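PDB 4A39: metallo-carboxypeptidase from Pseudomonas aeruginosa, which is a zinc-dependent peptidase of the M14 family, probably trimming residues from the C-terminal ends of protein or peptide substrates. Local coordinates for residues Arg241-Pro246 / Trp255-Glu260. Residues are numbered along the deposited sequence; the frame is centred on the assembly and turned at random.
Sequences RAWLEP and WFVQQE. With GEM ((2-guanidinoethylmercapto)succinic acid), chain D.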
ATOM      1  N   ARG A 241      -0.811  -8.781 -11.887  1.00  6.99           N
ATOM      2  CA  ARG A 241      -1.438  -9.430 -13.033  1.00  6.58           C
ATOM      3  C   ARG A 241      -0.421 -10.455 -13.542  1.00  6.91           C
ATOM      4  O   ARG A 241      -0.586 -11.025 -14.619  1.00  6.96           O
ATOM      5  CB  ARG A 241      -1.747  -8.424 -14.149  1.00  6.51           C
ATOM      6  CG  ARG A 241      -2.814  -7.398 -13.803  1.00  7.61           C
ATOM      7  CD  ARG A 241      -4.179  -8.039 -13.627  1.00  7.07           C
ATOM      8  NE  ARG A 241      -5.196  -7.029 -13.349  1.00  8.47           N
ATOM      9  CZ  ARG A 241      -5.321  -6.397 -12.185  1.00  9.54           C
ATOM     10  NH1 ARG A 241      -4.501  -6.676 -11.179  1.00  9.35           N
ATOM     11  NH2 ARG A 241      -6.252  -5.462 -12.033  1.00  9.52           N
ATOM     12  N   ALA A 242       0.627 -10.687 -12.750  1.00  6.15           N
ATOM     13  CA  ALA A 242       1.686 -11.617 -13.140  1.00  6.57           C
ATOM     14  C   ALA A 242       1.755 -12.892 -12.312  1.00  7.87           C
ATOM     15  O   ALA A 242       2.731 -13.635 -12.403  1.00  8.08           O
ATOM     16  CB  ALA A 242       3.037 -10.910 -13.083  1.00  8.89           C
ATOM     17  N   TRP A 243       0.724 -13.172 -11.523  1.00  7.85           N
ATOM     18  CA  TRP A 243       0.776 -14.362 -10.688  1.00  6.58           C
ATOM     19  C   TRP A 243       0.452 -15.682 -11.372  1.00  8.32           C
ATOM     20  O   TRP A 243       0.849 -16.744 -10.896  1.00  7.21           O
ATOM     21  CB  TRP A 243      -0.091 -14.154  -9.448  1.00  5.85           C
ATOM     22  CG  TRP A 243       0.511 -13.113  -8.555  1.00  4.73           C
ATOM     23  CD1 TRP A 243       0.577 -11.769  -8.792  1.00  5.98           C
ATOM     24  CD2 TRP A 243       1.218 -13.339  -7.328  1.00  4.73           C
ATOM     25  NE1 TRP A 243       1.283 -11.144  -7.793  1.00  4.74           N
ATOM     26  CE2 TRP A 243       1.689 -12.082  -6.881  1.00  5.00           C
ATOM     27  CE3 TRP A 243       1.503 -14.478  -6.564  1.00  5.99           C
ATOM     28  CZ2 TRP A 243       2.428 -11.933  -5.706  1.00  5.03           C
ATOM     29  CZ3 TRP A 243       2.240 -14.330  -5.392  1.00  5.10           C
ATOM     30  CH2 TRP A 243       2.694 -13.067  -4.976  1.00  4.72           C
ATOM     31  N   LEU A 244      -0.250 -15.626 -12.494  1.00  9.69           N
ATOM     32  CA  LEU A 244      -0.577 -16.850 -13.207  1.00 12.10           C
ATOM     33  C   LEU A 244       0.628 -17.279 -14.042  1.00 11.96           C
ATOM     34  O   LEU A 244       0.886 -18.472 -14.215  1.00 14.86           O
ATOM     35  CB  LEU A 244      -1.795 -16.628 -14.109  1.00 14.22           C
ATOM     36  CG  LEU A 244      -2.414 -17.865 -14.760  1.00 16.75           C
ATOM     37  CD1 LEU A 244      -2.807 -18.879 -13.687  1.00 15.64           C
ATOM     38  CD2 LEU A 244      -3.630 -17.441 -15.575  1.00 16.40           C
ATOM     39  N   GLU A 245       1.374 -16.300 -14.546  1.00 12.31           N
ATOM     40  CA  GLU A 245       2.547 -16.571 -15.374  1.00 12.77           C
ATOM     41  C   GLU A 245       3.704 -15.616 -15.066  1.00 12.10           C
ATOM     42  O   GLU A 245       4.032 -14.736 -15.870  1.00 11.16           O
ATOM     43  CB  GLU A 245       2.167 -16.467 -16.853  1.00 14.24           C
ATOM     44  CG  GLU A 245       1.032 -17.394 -17.258  1.00 17.86           C
ATOM     45  CD  GLU A 245       0.546 -17.151 -18.673  1.00 20.02           C
ATOM     46  OE1 GLU A 245       0.091 -16.025 -18.963  1.00 22.87           O
ATOM     47  OE2 GLU A 245       0.612 -18.089 -19.496  1.00 23.44           O
ATOM     48  N   PRO A 246       4.342 -15.782 -13.895  1.00 11.42           N
ATOM     49  CA  PRO A 246       5.463 -14.933 -13.486  1.00 11.77           C
ATOM     50  C   PRO A 246       6.719 -15.176 -14.316  1.00 12.51           C
ATOM     51  O   PRO A 246       6.872 -16.227 -14.940  1.00 14.68           O
ATOM     52  CB  PRO A 246       5.647 -15.290 -12.014  1.00 11.98           C
ATOM     53  CG  PRO A 246       5.263 -16.725 -11.977  1.00 12.43           C
ATOM     54  CD  PRO A 246       4.023 -16.765 -12.844  1.00 11.75           C
ATOM     55  N   TRP A 255       8.154 -13.616  -9.052  1.00  8.32           N
ATOM     56  CA  TRP A 255       8.781 -14.924  -9.232  1.00  8.83           C
ATOM     57  C   TRP A 255       9.444 -15.359  -7.923  1.00  9.17           C
ATOM     58  O   TRP A 255       9.361 -16.526  -7.521  1.00  9.53           O
ATOM     59  CB  TRP A 255       9.821 -14.845 -10.357  1.00  9.93           C
ATOM     60  CG  TRP A 255      10.561 -16.124 -10.596  1.00 11.39           C
ATOM     61  CD1 TRP A 255      11.686 -16.557  -9.952  1.00 12.57           C
ATOM     62  CD2 TRP A 255      10.210 -17.151 -11.527  1.00 14.20           C
ATOM     63  NE1 TRP A 255      12.056 -17.794 -10.426  1.00 14.36           N
ATOM     64  CE2 TRP A 255      11.168 -18.182 -11.394  1.00 14.53           C
ATOM     65  CE3 TRP A 255       9.179 -17.302 -12.463  1.00 15.27           C
ATOM     66  CZ2 TRP A 255      11.122 -19.350 -12.162  1.00 16.48           C
ATOM     67  CZ3 TRP A 255       9.134 -18.464 -13.227  1.00 16.50           C
ATOM     68  CH2 TRP A 255      10.100 -19.473 -13.071  1.00 16.35           C
ATOM     69  N   PHE A 256      10.094 -14.406  -7.268  1.00  8.04           N
ATOM     70  CA  PHE A 256      10.774 -14.635  -5.998  1.00  8.38           C
ATOM     71  C   PHE A 256       9.811 -15.122  -4.923  1.00  8.21           C
ATOM     72  O   PHE A 256      10.030 -16.163  -4.303  1.00  8.32           O
ATOM     73  CB  PHE A 256      11.443 -13.335  -5.532  1.00  9.00           C
ATOM     74  CG  PHE A 256      11.854 -13.339  -4.082  1.00  9.05           C
ATOM     75  CD1 PHE A 256      12.770 -14.269  -3.601  1.00  9.53           C
ATOM     76  CD2 PHE A 256      11.332 -12.397  -3.200  1.00  9.49           C
ATOM     77  CE1 PHE A 256      13.162 -14.259  -2.257  1.00  8.81           C
ATOM     78  CE2 PHE A 256      11.716 -12.380  -1.862  1.00 10.32           C
ATOM     79  CZ  PHE A 256      12.634 -13.313  -1.390  1.00  9.97           C
ATOM     80  N   VAL A 257       8.742 -14.368  -4.701  1.00  8.77           N
ATOM     81  CA  VAL A 257       7.776 -14.738  -3.673  1.00  7.53           C
ATOM     82  C   VAL A 257       7.137 -16.097  -3.916  1.00  7.61           C
ATOM     83  O   VAL A 257       6.998 -16.888  -2.983  1.00  7.27           O
ATOM     84  CB  VAL A 257       6.678 -13.664  -3.527  1.00  7.20           C
ATOM     85  CG1 VAL A 257       5.659 -14.091  -2.476  1.00  8.26           C
ATOM     86  CG2 VAL A 257       7.317 -12.340  -3.128  1.00  8.39           C
ATOM     87  N   GLN A 258       6.757 -16.380  -5.158  1.00  6.45           N
ATOM     88  CA  GLN A 258       6.143 -17.669  -5.463  1.00  6.62           C
ATOM     89  C   GLN A 258       7.082 -18.841  -5.176  1.00  7.97           C
ATOM     90  O   GLN A 258       6.636 -19.901  -4.744  1.00  7.66           O
ATOM     91  CB  GLN A 258       5.666 -17.714  -6.919  1.00  7.95           C
ATOM     92  CG  GLN A 258       4.356 -16.957  -7.138  1.00  8.55           C
ATOM     93  CD  GLN A 258       3.718 -17.234  -8.489  1.00 10.65           C
ATOM     94  OE1 GLN A 258       3.857 -18.326  -9.045  1.00 11.15           O
ATOM     95  NE2 GLN A 258       2.989 -16.252  -9.012  1.00  9.55           N
ATOM     96  N   GLN A 259       8.377 -18.655  -5.405  1.00  8.65           N
ATOM     97  CA  GLN A 259       9.330 -19.730  -5.139  1.00  8.79           C
ATOM     98  C   GLN A 259       9.421 -20.005  -3.642  1.00  9.04           C
ATOM     99  O   GLN A 259       9.494 -21.161  -3.212  1.00  9.47           O
ATOM    100  CB  GLN A 259      10.714 -19.368  -5.687  1.00 11.84           C
ATOM    101  CG  GLN A 259      10.792 -19.357  -7.207  1.00 14.91           C
ATOM    102  CD  GLN A 259      10.543 -20.730  -7.818  1.00 20.40           C
ATOM    103  OE1 GLN A 259      10.471 -20.873  -9.037  1.00 22.86           O
ATOM    104  NE2 GLN A 259      10.417 -21.746  -6.969  1.00 23.91           N
ATOM    105  N   GLU A 260       9.418 -18.938  -2.849  1.00  8.79           N
ATOM    106  CA  GLU A 260       9.500 -19.068  -1.401  1.00  8.02           C
ATOM    107  C   GLU A 260       8.214 -19.672  -0.848  1.00  9.17           C
ATOM    108  O   GLU A 260       8.244 -20.455   0.106  1.00 10.05           O
ATOM    109  CB  GLU A 260       9.761 -17.702  -0.756  1.00  9.15           C
ATOM    110  CG  GLU A 260      11.132 -17.111  -1.079  1.00 11.62           C
ATOM    111  CD  GLU A 260      12.279 -18.014  -0.656  1.00 13.67           C
ATOM    112  OE1 GLU A 260      12.224 -18.560   0.467  1.00 15.15           O
ATOM    113  OE2 GLU A 260      13.241 -18.170  -1.438  1.00 15.92           O
TER
HETATM  114  C8  GEM D1377      -6.625  -4.592  -7.293  1.00 20.65           C
HETATM  115  S7  GEM D1377      -5.931  -5.573  -5.912  1.00 27.79           S
HETATM  116  C6  GEM D1377      -7.283  -6.775  -5.643  1.00 21.99           C
HETATM  117  C5  GEM D1377      -8.679  -6.257  -5.999  1.00 19.59           C
HETATM  118  N3  GEM D1377      -8.826  -6.133  -7.456  1.00 18.95           N
HETATM  119  C1  GEM D1377      -9.701  -6.908  -8.094  1.00 17.79           C
HETATM  120  N4  GEM D1377     -10.420  -7.792  -7.406  1.00 18.93           N
HETATM  121  N2  GEM D1377      -9.854  -6.814  -9.411  1.00 18.70           N
HETATM  122  C9  GEM D1377      -5.712  -4.626  -8.521  1.00 19.23           C
HETATM  123  O14 GEM D1377      -4.707  -5.371  -8.478  1.00 16.11           O
HETATM  124  O15 GEM D1377      -6.042  -3.902  -9.482  1.00 18.70           O
HETATM  125  C10 GEM D1377      -6.894  -3.150  -6.859  1.00 17.72           C
HETATM  126  C11 GEM D1377      -5.610  -2.432  -6.436  1.00 15.49           C
HETATM  127  O12 GEM D1377      -5.607  -1.865  -5.321  1.00  9.14           O
HETATM  128  O13 GEM D1377      -4.662  -2.449  -7.248  1.00 12.44           O
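Pro246 and Trp255 bring the two backbones together, their CA atoms 5.4 Å apart, where the irregular loop 241-246 meets a turn of helix 252-264. From that helix Gln258 reaches across, its chain extended beyond CG (chi2 -168°), and NE2 donates to the carbonyl O of Trp243 at 2.9 Å. The bond is moderately bent, 149° at the hydrogen, and the donor lies slightly off the carbonyl plane. The same amide lies obliquely against the Trp243 indole, their planes 28° apart, with NE2 3.4 Å from CE3. Farther along the ring, CG1 of Val257 meets CH2 at the indole edge, 4.0 Å away. Pro246 adds its CG, 3.6 Å from OE1 of Gln258, while its carbonyl O approaches the edge of the Trp255 ring at CE3. Gln179 takes the indole N-H of Trp243, and helix 332-340 packs on the same side chain. One buried glutamine thus ties a loop carbonyl to a helix, beside apolar packing. Two residues before Trp243, Arg241 pairs through NH1 and NH2, almost straight, with O14 and O15 of one inhibitor carboxylate, so fixing the Trp243 carbonyl and indole probably helps to position this side of the pocket.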